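Local coordinates for putative Zn-dependent Alcohol Dehydrogenase (Rhodobacter sphaeroides, PDB 3IV6), which binds S-adenosylmethionine through a Rossmann-type fold and, despite its dehydrogenase name, is probably a methyltransferase of unknown substrate, at residues A[42-52]-A[110-119]; A[70-80]-A[91-99]. One frame throughout, in Å; residues are numbered along the deposited sequence.

Contact 1: A[42-52]-A[110-119]; sequences NIVPGSTVAVI and HFDFVLNDRL. With SAM (S-adenosylmethionine), chain E.
Thr48 and Asp112 meet where segments 42-52 and 110-119 first come together. Asp112 OD1 takes the N-H of Thr48 at 3.2 Å from above the carboxylate plane, while Asp112 N gives a hydrogen bond to Thr48 OG1 at 3.0 Å. The hydroxyl can receive it because OG1 stands between the backbone N and the carbonyl carbon (chi1 54°). Thr48 O then accepts Phe113 N, and the ladder runs on through Ala50 N to Phe113 O (2.8 Å, N-H...O 173°), Leu115 N to Ala50 O, and Ile52 N to Leu115 O. Two aromatic rings are covered by aliphatic carbons in CH-pi contacts. Ala50 CB sits over the centre of the Phe111 ring, 3.8 Å from its centroid, and Ile43 CG1 lies over the Phe113 ring, 3.7 Å from its centroid. Val49 CG1 meets Leu115 CD1 on the Phe113 side of the sheet; on the other, Ala50 CB touches Val114 CG2. These are the parallel first and fourth strands, 48-52 and 113-117, at the middle of the Rossmann-type sheet, their short axes 26° apart. Beyond the C-terminal ends of these strands lies S-adenosylmethionine, where Leu119 CD1 reaches adenine C8 at 3.6 Å and CD2 of the same leucine packs against Ile52 CG2. A water joins Ile52 O to Asp117 N just beyond the last bridge. Further out, Ser47 OG donates to Val44 O at 2.8 Å, bracing a type II turn whose Gly46 has backbone angles that call for glycine. A second water links Gly46 O with Asp112 OD1, giving that oxygen another donor. Arg118 NE forms a salt bridge with Asp117 OD1, to which Ser147 OG is also hydrogen-bonded. Helix 125-139 covers Val114 through Met135 and Leu138.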
loop_
_atom_site.group_PDB
_atom_site.type_symbol
_atom_site.label_atom_id
_atom_site.label_comp_id
_atom_site.label_asym_id
_atom_site.label_seq_id
_atom_site.Cartn_x
_atom_site.Cartn_y
_atom_site.Cartn_z
ATOM N N ASN A 42 -0.620 -4.203 21.051
ATOM C CA ASN A 42 -1.931 -4.144 21.675
ATOM C C ASN A 42 -2.933 -4.958 20.905
ATOM O O ASN A 42 -4.121 -4.896 21.210
ATOM C CB ASN A 42 -2.450 -2.717 21.767
ATOM C CG ASN A 42 -1.580 -1.839 22.615
ATOM O OD1 ASN A 42 -0.637 -2.312 23.254
ATOM N ND2 ASN A 42 -1.877 -0.539 22.619
ATOM N N ILE A 43 -2.464 -5.679 19.884
ATOM C CA ILE A 43 -3.289 -6.680 19.221
ATOM C C ILE A 43 -3.048 -8.041 19.880
ATOM O O ILE A 43 -1.902 -8.479 20.054
ATOM C CB ILE A 43 -3.024 -6.778 17.736
ATOM C CG1 ILE A 43 -3.254 -5.427 17.070
ATOM C CG2 ILE A 43 -3.893 -7.878 17.124
ATOM C CD1 ILE A 43 -2.949 -5.452 15.601
ATOM N N VAL A 44 -4.142 -8.700 20.271
ATOM C CA VAL A 44 -4.052 -9.825 21.216
ATOM C C VAL A 44 -4.667 -11.069 20.606
ATOM O O VAL A 44 -5.399 -10.957 19.640
ATOM C CB VAL A 44 -4.701 -9.476 22.603
ATOM C CG1 VAL A 44 -4.148 -8.167 23.106
ATOM C CG2 VAL A 44 -6.214 -9.366 22.499
ATOM N N PRO A 45 -4.352 -12.258 21.143
ATOM C CA PRO A 45 -4.942 -13.438 20.485
ATOM C C PRO A 45 -6.474 -13.372 20.439
ATOM O O PRO A 45 -7.128 -12.978 21.366
ATOM C CB PRO A 45 -4.442 -14.625 21.340
ATOM C CG PRO A 45 -3.228 -14.086 22.078
ATOM C CD PRO A 45 -3.507 -12.615 22.298
ATOM N N GLY A 46 -7.055 -13.716 19.309
ATOM C CA GLY A 46 -8.495 -13.649 19.210
ATOM C C GLY A 46 -8.987 -12.449 18.460
ATOM O O GLY A 46 -10.132 -12.436 18.025
ATOM N N SER A 47 -8.123 -11.448 18.311
ATOM C CA SER A 47 -8.472 -10.217 17.609
ATOM C C SER A 47 -8.724 -10.536 16.147
ATOM O O SER A 47 -8.054 -11.418 15.598
ATOM C CB SER A 47 -7.340 -9.194 17.722
ATOM O OG SER A 47 -7.127 -8.813 19.064
ATOM N N THR A 48 -9.701 -9.860 15.533
ATOM C CA THR A 48 -9.832 -9.919 14.067
ATOM C C THR A 48 -9.046 -8.821 13.347
ATOM O O THR A 48 -9.286 -7.619 13.564
ATOM C CB THR A 48 -11.281 -9.926 13.573
ATOM O OG1 THR A 48 -11.995 -8.807 14.118
ATOM C CG2 THR A 48 -11.941 -11.208 13.978
ATOM N N VAL A 49 -8.132 -9.261 12.478
ATOM C CA VAL A 49 -7.204 -8.376 11.790
ATOM C C VAL A 49 -7.321 -8.547 10.287
ATOM O O VAL A 49 -7.263 -9.655 9.785
ATOM C CB VAL A 49 -5.733 -8.701 12.185
ATOM C CG1 VAL A 49 -4.766 -7.836 11.401
ATOM C CG2 VAL A 49 -5.530 -8.596 13.693
ATOM N N ALA A 50 -7.447 -7.448 9.561
ATOM C CA ALA A 50 -7.395 -7.489 8.096
ATOM C C ALA A 50 -6.105 -6.850 7.650
ATOM O O ALA A 50 -5.846 -5.696 7.989
ATOM C CB ALA A 50 -8.536 -6.724 7.529
ATOM N N VAL A 51 -5.299 -7.591 6.895
ATOM C CA VAL A 51 -4.171 -7.006 6.178
ATOM C C VAL A 51 -4.516 -6.761 4.713
ATOM O O VAL A 51 -4.825 -7.694 3.974
ATOM C CB VAL A 51 -2.924 -7.907 6.259
ATOM C CG1 VAL A 51 -1.729 -7.213 5.625
ATOM C CG2 VAL A 51 -2.630 -8.277 7.704
ATOM N N ILE A 52 -4.462 -5.498 4.301
ATOM C CA ILE A 52 -4.510 -5.151 2.886
ATOM C C ILE A 52 -3.121 -5.201 2.259
ATOM O O ILE A 52 -2.210 -4.494 2.689
ATOM C CB ILE A 52 -5.112 -3.750 2.669
ATOM C CG1 ILE A 52 -6.294 -3.525 3.614
ATOM C CG2 ILE A 52 -5.541 -3.574 1.220
ATOM C CD1 ILE A 52 -7.365 -4.589 3.516
ATOM N N HIS A 110 -16.430 -5.532 10.411
ATOM C CA HIS A 110 -16.148 -6.918 10.712
ATOM C C HIS A 110 -14.774 -7.141 11.346
ATOM O O HIS A 110 -14.507 -8.202 11.895
ATOM C CB HIS A 110 -16.259 -7.727 9.424
ATOM C CG HIS A 110 -16.538 -9.169 9.652
ATOM N ND1 HIS A 110 -15.540 -10.120 9.689
ATOM C CD2 HIS A 110 -17.698 -9.825 9.877
ATOM C CE1 HIS A 110 -16.077 -11.303 9.913
ATOM N NE2 HIS A 110 -17.383 -11.155 10.032
ATOM N N PHE A 111 -13.888 -6.153 11.264
ATOM C CA PHE A 111 -12.528 -6.326 11.799
ATOM C C PHE A 111 -12.196 -5.384 12.957
ATOM O O PHE A 111 -12.635 -4.240 12.950
ATOM C CB PHE A 111 -11.511 -6.189 10.665
ATOM C CG PHE A 111 -11.689 -7.212 9.598
ATOM C CD1 PHE A 111 -11.125 -8.471 9.730
ATOM C CD2 PHE A 111 -12.443 -6.943 8.492
ATOM C CE1 PHE A 111 -11.308 -9.445 8.759
ATOM C CE2 PHE A 111 -12.625 -7.915 7.525
ATOM C CZ PHE A 111 -12.057 -9.181 7.673
ATOM N N ASP A 112 -11.438 -5.863 13.948
ATOM C CA ASP A 112 -10.945 -4.964 15.003
ATOM C C ASP A 112 -9.822 -4.035 14.489
ATOM O O ASP A 112 -9.727 -2.860 14.892
ATOM C CB ASP A 112 -10.406 -5.747 16.201
ATOM C CG ASP A 112 -11.477 -6.533 16.929
ATOM O OD1 ASP A 112 -11.177 -7.673 17.350
ATOM O OD2 ASP A 112 -12.610 -6.008 17.083
ATOM N N PHE A 113 -8.976 -4.587 13.611
ATOM C CA PHE A 113 -7.836 -3.872 13.048
ATOM C C PHE A 113 -7.688 -4.050 11.548
ATOM O O PHE A 113 -7.858 -5.147 11.017
ATOM C CB PHE A 113 -6.540 -4.305 13.723
ATOM C CG PHE A 113 -6.488 -3.990 15.182
ATOM C CD1 PHE A 113 -6.053 -2.752 15.614
ATOM C CD2 PHE A 113 -6.878 -4.932 16.124
ATOM C CE1 PHE A 113 -6.000 -2.460 16.964
ATOM C CE2 PHE A 113 -6.837 -4.653 17.459
ATOM C CZ PHE A 113 -6.395 -3.417 17.889
ATOM N N VAL A 114 -7.375 -2.951 10.866
ATOM C CA VAL A 114 -6.966 -3.039 9.470
ATOM C C VAL A 114 -5.556 -2.492 9.388
ATOM O O VAL A 114 -5.290 -1.343 9.765
ATOM C CB VAL A 114 -7.900 -2.245 8.538
ATOM C CG1 VAL A 114 -7.182 -1.867 7.212
ATOM C CG2 VAL A 114 -9.180 -3.021 8.261
ATOM N N LEU A 115 -4.642 -3.337 8.940
ATOM C CA LEU A 115 -3.242 -2.944 8.750
ATOM C C LEU A 115 -2.837 -2.866 7.254
ATOM O O LEU A 115 -3.281 -3.670 6.426
ATOM C CB LEU A 115 -2.315 -3.912 9.491
ATOM C CG LEU A 115 -2.835 -4.477 10.807
ATOM C CD1 LEU A 115 -1.908 -5.552 11.308
ATOM C CD2 LEU A 115 -3.066 -3.407 11.852
ATOM N N ASN A 116 -2.021 -1.874 6.906
ATOM C CA ASN A 116 -1.268 -1.938 5.651
ATOM C C ASN A 116 0.011 -1.116 5.677
ATOM O O ASN A 116 0.064 -0.058 6.332
ATOM C CB ASN A 116 -2.142 -1.573 4.444
ATOM C CG ASN A 116 -2.893 -0.252 4.626
ATOM O OD1 ASN A 116 -4.045 -0.237 5.054
ATOM N ND2 ASN A 116 -2.255 0.849 4.250
ATOM N N ASP A 117 1.040 -1.624 4.999
ATOM C CA ASP A 117 2.338 -0.960 4.953
ATOM C C ASP A 117 2.633 -0.327 3.601
ATOM O O ASP A 117 2.962 -1.034 2.653
ATOM C CB ASP A 117 3.464 -1.936 5.285
ATOM C CG ASP A 117 4.845 -1.258 5.295
ATOM O OD1 ASP A 117 4.963 -0.087 5.739
ATOM O OD2 ASP A 117 5.823 -1.910 4.882
ATOM N N ARG A 118 2.538 0.998 3.528
ATOM C CA ARG A 118 2.935 1.756 2.343
ATOM C C ARG A 118 2.073 1.453 1.108
ATOM O O ARG A 118 2.510 1.576 -0.049
ATOM C CB ARG A 118 4.420 1.571 2.079
ATOM C CG ARG A 118 5.288 2.429 2.989
ATOM C CD ARG A 118 6.783 2.099 2.879
ATOM N NE ARG A 118 7.214 0.907 3.603
ATOM C CZ ARG A 118 8.459 0.414 3.534
ATOM N NH1 ARG A 118 9.344 1.027 2.773
ATOM N NH2 ARG A 118 8.833 -0.688 4.206
ATOM N N LEU A 119 0.823 1.098 1.368
ATOM C CA LEU A 119 -0.139 0.778 0.326
ATOM C C LEU A 119 -0.688 2.065 -0.278
ATOM O O LEU A 119 -1.049 2.128 -1.432
ATOM C CB LEU A 119 -1.277 0.001 0.956
ATOM C CG LEU A 119 -2.528 -0.125 0.122
ATOM C CD1 LEU A 119 -2.205 -0.906 -1.150
ATOM C CD2 LEU A 119 -3.635 -0.774 0.933
HETATM N N SAM E . 4.223 -4.173 -0.893
HETATM C CA SAM E . 4.801 -3.294 0.107
HETATM C C SAM E . 4.886 -3.979 1.454
HETATM O O SAM E . 4.487 -5.133 1.659
HETATM O OXT SAM E . 5.399 -3.333 2.339
HETATM C CB SAM E . 4.060 -1.964 0.173
HETATM C CG SAM E . 3.066 -1.700 -0.966
HETATM S SD SAM E . 1.422 -2.473 -0.826
HETATM C CE SAM E . 1.569 -3.523 0.648
HETATM C "C5'" SAM E . 1.356 -3.586 -2.275
HETATM C "C4'" SAM E . 0.434 -4.798 -2.215
HETATM O "O4'" SAM E . -0.914 -4.370 -2.134
HETATM C "C3'" SAM E . 0.507 -5.658 -3.464
HETATM O "O3'" SAM E . 0.361 -6.995 -3.043
HETATM C "C2'" SAM E . -0.728 -5.291 -4.259
HETATM O "O2'" SAM E . -1.251 -6.400 -4.960
HETATM C "C1'" SAM E . -1.711 -4.848 -3.191
HETATM N N9 SAM E . -2.580 -3.764 -3.670
HETATM C C8 SAM E . -2.177 -2.634 -4.334
HETATM N N7 SAM E . -3.274 -1.887 -4.631
HETATM C C5 SAM E . -4.388 -2.518 -4.167
HETATM C C6 SAM E . -5.757 -2.189 -4.201
HETATM N N6 SAM E . -6.217 -1.075 -4.776
HETATM N N1 SAM E . -6.652 -3.067 -3.643
HETATM C C2 SAM E . -6.189 -4.250 -3.081
HETATM N N3 SAM E . -4.855 -4.576 -3.026
HETATM C C4 SAM E . -3.960 -3.717 -3.567
HETATM O O HOH W 1 -11.907 -10.035 18.826
HETATM O O HOH W 2 -14.572 -8.348 14.846
HETATM O O HOH W 3 0.203 -4.224 3.617
#

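Contact 2: A[70-80]-A[91-99]; sequences VTVFDFSQRMC and CVTIDLLDI. With SAM (S-adenosylmethionine), chain E.
Ile94 and Cys80 pack closely where helix 77-86 crosses back over its strands: Cys80 CB lies 3.6 Å from Ile94 CG2. Val72, paired with Ile94 on the same face, is held twice by its backbone, its N giving to Thr93 O and its O receiving Asp95 N at 2.8 Å in a nearly straight bond (176°). On the other side of the sheet Leu97 CD1 lies over the Phe73 ring, 4.3 Å from its centroid, and Asp95 CB approaches that ring obliquely. The outer margin is looser. Thr71 and Thr93 stand side by side, OG1 of the first 3.8 Å from CB of the second, and the Thr93 N to Val70 O bond is weak. Exposed Leu96 reaches the carbonyl carbon of Ser76 with CD1, and crosses Gln77, whose NE2 bonds to Asp81. Cys91 takes part in an interchain disulfide. At the C-terminal ends of the strands and in the loops that follow, the packing tightens again round S-adenosylmethionine. Asp74 OD1 accepts ribose O2' at 2.6 Å and OD2 accepts O3' at 2.7 Å. Ser76 N also gives to OD1, on its anti lone pair, an Asx turn that fixes the carboxylate; Ala54 N is hydrogen-bonded to OD2. The Phe75 ring, swung between its backbone N and carbonyl carbon (chi1 76°), lies flat against the adenine, C5 being 3.4 Å above its plane. With an alanine here the adenine is likely to lose the surface covering this face and be freer to tilt. Asp98 OD1 takes adenine N6 at 3.1 Å and is also held by Thr100 N, while Ile99 N gives to N1. An acidic residue closing the second strand and gripping both ribose hydroxyls, beside a beta-alpha-beta crossover, is a feature Rossmann-fold methyltransferases share with NAD-binding Rossmann folds; bound S-adenosylmethionine is consistent with the former.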
loop_
_atom_site.group_PDB
_atom_site.type_symbol
_atom_site.label_atom_id
_atom_site.label_comp_id
_atom_site.label_asym_id
_atom_site.label_seq_id
_atom_site.Cartn_x
_atom_site.Cartn_y
_atom_site.Cartn_z
ATOM N N VAL A 70 -6.728 -13.684 11.097
ATOM C CA VAL A 70 -6.309 -12.829 9.981
ATOM C C VAL A 70 -6.962 -13.129 8.661
ATOM O O VAL A 70 -7.015 -14.259 8.222
ATOM C CB VAL A 70 -4.823 -13.009 9.737
ATOM C CG1 VAL A 70 -4.343 -12.081 8.646
ATOM C CG2 VAL A 70 -4.060 -12.825 11.039
ATOM N N THR A 71 -7.444 -12.084 8.025
ATOM C CA THR A 71 -7.952 -12.132 6.664
ATOM C C THR A 71 -7.039 -11.224 5.840
ATOM O O THR A 71 -6.753 -10.111 6.261
ATOM C CB THR A 71 -9.430 -11.593 6.587
ATOM O OG1 THR A 71 -10.325 -12.482 7.267
ATOM C CG2 THR A 71 -9.885 -11.471 5.164
ATOM N N VAL A 72 -6.583 -11.685 4.680
ATOM C CA VAL A 72 -5.801 -10.837 3.788
ATOM C C VAL A 72 -6.615 -10.455 2.566
ATOM O O VAL A 72 -7.289 -11.301 1.992
ATOM C CB VAL A 72 -4.545 -11.559 3.278
ATOM C CG1 VAL A 72 -3.758 -10.669 2.295
ATOM C CG2 VAL A 72 -3.690 -12.058 4.453
ATOM N N PHE A 73 -6.542 -9.183 2.179
ATOM C CA PHE A 73 -7.186 -8.672 0.976
ATOM C C PHE A 73 -6.140 -8.204 -0.014
ATOM O O PHE A 73 -5.161 -7.568 0.356
ATOM C CB PHE A 73 -8.112 -7.520 1.318
ATOM C CG PHE A 73 -9.264 -7.926 2.187
ATOM C CD1 PHE A 73 -10.187 -8.871 1.743
ATOM C CD2 PHE A 73 -9.437 -7.367 3.467
ATOM C CE1 PHE A 73 -11.254 -9.242 2.522
ATOM C CE2 PHE A 73 -10.522 -7.754 4.285
ATOM C CZ PHE A 73 -11.425 -8.687 3.803
ATOM N N ASP A 74 -6.347 -8.522 -1.281
ATOM C CA ASP A 74 -5.446 -8.076 -2.334
ATOM C C ASP A 74 -6.179 -8.074 -3.671
ATOM O O ASP A 74 -7.060 -8.920 -3.912
ATOM C CB ASP A 74 -4.212 -8.996 -2.416
ATOM C CG ASP A 74 -3.026 -8.323 -3.077
ATOM O OD1 ASP A 74 -3.079 -8.093 -4.309
ATOM O OD2 ASP A 74 -2.058 -8.006 -2.345
ATOM N N PHE A 75 -5.827 -7.129 -4.542
ATOM C CA PHE A 75 -6.526 -7.035 -5.824
ATOM C C PHE A 75 -5.883 -7.822 -6.970
ATOM O O PHE A 75 -6.276 -7.684 -8.122
ATOM C CB PHE A 75 -6.812 -5.576 -6.195
ATOM C CG PHE A 75 -5.629 -4.834 -6.676
ATOM C CD1 PHE A 75 -4.346 -5.354 -6.502
ATOM C CD2 PHE A 75 -5.781 -3.611 -7.296
ATOM C CE1 PHE A 75 -3.224 -4.672 -6.952
ATOM C CE2 PHE A 75 -4.665 -2.922 -7.731
ATOM C CZ PHE A 75 -3.378 -3.462 -7.556
ATOM N N SER A 76 -4.916 -8.655 -6.635
ATOM C CA SER A 76 -4.157 -9.444 -7.608
ATOM C C SER A 76 -4.234 -10.960 -7.361
ATOM O O SER A 76 -4.025 -11.433 -6.251
ATOM C CB SER A 76 -2.695 -8.991 -7.632
ATOM O OG SER A 76 -1.834 -10.076 -7.922
ATOM N N GLN A 77 -4.536 -11.735 -8.388
ATOM C CA GLN A 77 -4.713 -13.156 -8.148
ATOM C C GLN A 77 -3.412 -13.886 -7.833
ATOM O O GLN A 77 -3.413 -14.823 -7.044
ATOM C CB GLN A 77 -5.372 -13.827 -9.331
ATOM C CG GLN A 77 -5.730 -15.260 -9.040
ATOM C CD GLN A 77 -6.734 -15.385 -7.915
ATOM O OE1 GLN A 77 -7.812 -14.776 -7.946
ATOM N NE2 GLN A 77 -6.396 -16.191 -6.922
ATOM N N ARG A 78 -2.314 -13.474 -8.468
ATOM C CA ARG A 78 -1.043 -14.154 -8.284
ATOM C C ARG A 78 -0.516 -13.927 -6.867
ATOM O O ARG A 78 0.047 -14.834 -6.230
ATOM C CB ARG A 78 0.007 -13.705 -9.313
ATOM C CG ARG A 78 1.249 -14.605 -9.267
ATOM C CD ARG A 78 2.392 -14.041 -10.027
ATOM N NE ARG A 78 3.676 -14.614 -9.600
ATOM C CZ ARG A 78 4.849 -14.411 -10.217
ATOM N NH1 ARG A 78 4.904 -13.654 -11.313
ATOM N NH2 ARG A 78 5.969 -14.960 -9.736
HETATM N N MSE A 79 -0.709 -12.697 -6.394
HETATM C CA MSE A 79 -0.331 -12.312 -5.050
HETATM C C MSE A 79 -1.024 -13.174 -4.029
HETATM O O MSE A 79 -0.358 -13.815 -3.219
HETATM C CB MSE A 79 -0.580 -10.829 -4.819
HETATM C CG MSE A 79 0.587 -10.006 -5.342
HETATM SE SE MSE A 79 2.299 -10.421 -4.411
HETATM C CE MSE A 79 3.332 -9.011 -5.295
ATOM N N CYS A 80 -2.349 -13.244 -4.108
ATOM C CA CYS A 80 -3.104 -14.197 -3.281
ATOM C C CYS A 80 -2.592 -15.627 -3.383
ATOM O O CYS A 80 -2.519 -16.340 -2.383
ATOM C CB CYS A 80 -4.612 -14.176 -3.584
ATOM S SG CYS A 80 -5.407 -12.550 -3.418
ATOM N N CYS A 91 -3.723 -21.531 9.102
ATOM C CA CYS A 91 -5.139 -21.226 8.951
ATOM C C CYS A 91 -5.374 -19.704 8.785
ATOM O O CYS A 91 -5.246 -18.916 9.726
ATOM C CB CYS A 91 -5.926 -21.790 10.151
ATOM S SG CYS A 91 -7.668 -21.252 10.292
ATOM N N VAL A 92 -5.714 -19.294 7.579
ATOM C CA VAL A 92 -5.823 -17.888 7.259
ATOM C C VAL A 92 -6.716 -17.753 6.040
ATOM O O VAL A 92 -6.722 -18.616 5.173
ATOM C CB VAL A 92 -4.467 -17.304 6.876
ATOM C CG1 VAL A 92 -3.965 -17.940 5.602
ATOM C CG2 VAL A 92 -4.581 -15.827 6.651
ATOM N N THR A 93 -7.451 -16.657 5.981
ATOM C CA THR A 93 -8.380 -16.373 4.909
ATOM C C THR A 93 -7.767 -15.367 3.958
ATOM O O THR A 93 -7.308 -14.300 4.382
ATOM C CB THR A 93 -9.682 -15.770 5.446
ATOM O OG1 THR A 93 -10.304 -16.693 6.345
ATOM C CG2 THR A 93 -10.619 -15.438 4.296
ATOM N N ILE A 94 -7.777 -15.687 2.667
ATOM C CA ILE A 94 -7.166 -14.806 1.672
ATOM C C ILE A 94 -8.166 -14.518 0.583
ATOM O O ILE A 94 -8.576 -15.431 -0.117
ATOM C CB ILE A 94 -5.911 -15.449 1.013
ATOM C CG1 ILE A 94 -4.859 -15.790 2.057
ATOM C CG2 ILE A 94 -5.307 -14.530 -0.066
ATOM C CD1 ILE A 94 -3.583 -16.290 1.455
ATOM N N ASP A 95 -8.561 -13.261 0.427
ATOM C CA ASP A 95 -9.631 -12.926 -0.505
ATOM C C ASP A 95 -9.186 -11.966 -1.570
ATOM O O ASP A 95 -8.335 -11.134 -1.345
ATOM C CB ASP A 95 -10.840 -12.357 0.240
ATOM C CG ASP A 95 -11.615 -13.432 0.989
ATOM O OD1 ASP A 95 -11.789 -14.525 0.386
ATOM O OD2 ASP A 95 -12.048 -13.185 2.155
ATOM N N LEU A 96 -9.786 -12.072 -2.738
ATOM C CA LEU A 96 -9.505 -11.128 -3.798
ATOM C C LEU A 96 -10.397 -9.890 -3.616
ATOM O O LEU A 96 -11.611 -9.986 -3.719
ATOM C CB LEU A 96 -9.723 -11.813 -5.144
ATOM C CG LEU A 96 -9.216 -11.186 -6.444
ATOM C CD1 LEU A 96 -7.728 -11.394 -6.655
ATOM C CD2 LEU A 96 -10.030 -11.777 -7.600
ATOM N N LEU A 97 -9.805 -8.730 -3.326
ATOM C CA LEU A 97 -10.603 -7.517 -3.104
ATOM C C LEU A 97 -9.839 -6.241 -3.464
ATOM O O LEU A 97 -8.625 -6.171 -3.320
ATOM C CB LEU A 97 -11.114 -7.464 -1.656
ATOM C CG LEU A 97 -11.910 -6.246 -1.153
ATOM C CD1 LEU A 97 -12.853 -6.613 -0.032
ATOM C CD2 LEU A 97 -11.008 -5.084 -0.683
ATOM N N ASP A 98 -10.556 -5.228 -3.929
ATOM C CA ASP A 98 -9.905 -3.987 -4.282
ATOM C C ASP A 98 -10.285 -2.874 -3.296
ATOM O O ASP A 98 -11.366 -2.304 -3.381
ATOM C CB ASP A 98 -10.264 -3.598 -5.695
ATOM C CG ASP A 98 -9.730 -2.220 -6.088
ATOM O OD1 ASP A 98 -9.278 -1.456 -5.208
ATOM O OD2 ASP A 98 -9.783 -1.888 -7.295
ATOM N N ILE A 99 -9.378 -2.547 -2.383
ATOM C CA ILE A 99 -9.696 -1.581 -1.360
ATOM C C ILE A 99 -10.187 -0.212 -1.839
ATOM O O ILE A 99 -10.738 0.536 -1.046
ATOM C CB ILE A 99 -8.536 -1.396 -0.361
ATOM C CG1 ILE A 99 -9.055 -0.803 0.962
ATOM C CG2 ILE A 99 -7.435 -0.571 -0.967
ATOM C CD1 ILE A 99 -9.591 -1.844 1.924
HETATM N N SAM E . 4.223 -4.173 -0.893
HETATM C CA SAM E . 4.801 -3.294 0.107
HETATM C C SAM E . 4.886 -3.979 1.454
HETATM O O SAM E . 4.487 -5.133 1.659
HETATM O OXT SAM E . 5.399 -3.333 2.339
HETATM C CB SAM E . 4.060 -1.964 0.173
HETATM C CG SAM E . 3.066 -1.700 -0.966
HETATM S SD SAM E . 1.422 -2.473 -0.826
HETATM C CE SAM E . 1.569 -3.523 0.648
HETATM C "C5'" SAM E . 1.356 -3.586 -2.275
HETATM C "C4'" SAM E . 0.434 -4.798 -2.215
HETATM O "O4'" SAM E . -0.914 -4.370 -2.134
HETATM C "C3'" SAM E . 0.507 -5.658 -3.464
HETATM O "O3'" SAM E . 0.361 -6.995 -3.043
HETATM C "C2'" SAM E . -0.728 -5.291 -4.259
HETATM O "O2'" SAM E . -1.251 -6.400 -4.960
HETATM C "C1'" SAM E . -1.711 -4.848 -3.191
HETATM N N9 SAM E . -2.580 -3.764 -3.670
HETATM C C8 SAM E . -2.177 -2.634 -4.334
HETATM N N7 SAM E . -3.274 -1.887 -4.631
HETATM C C5 SAM E . -4.388 -2.518 -4.167
HETATM C C6 SAM E . -5.757 -2.189 -4.201
HETATM N N6 SAM E . -6.217 -1.075 -4.776
HETATM N N1 SAM E . -6.652 -3.067 -3.643
HETATM C C2 SAM E . -6.189 -4.250 -3.081
HETATM N N3 SAM E . -4.855 -4.576 -3.026
HETATM C C4 SAM E . -3.960 -3.717 -3.567
HETATM O O HOH W 4 -6.390 -16.506 10.905
#

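In the fold
After three N-terminal helices (11-15, 20-23 and 33-39) the chain lays down strand 48-52, the first of the sheet, then runs through helix 57-65 to strand 69-74, over helix 77-86 to the outermost strand 93-96, and returns to the middle of the sheet as strand 113-117. Contact 2 closes the short loop of one beta-alpha-beta unit; contact 1 closes a longer loop and encloses contact 2 within it. The two are joined edge to edge, for strands 48-52 and 69-74 are neighbours, probably hydrogen-bonded through Val51 with Thr71 and Phe73. Both contacts carry their strands' C-terminal ends to S-adenosylmethionine, contact 1 near Asp117 to Leu119, contact 2 at the adenine and ribose.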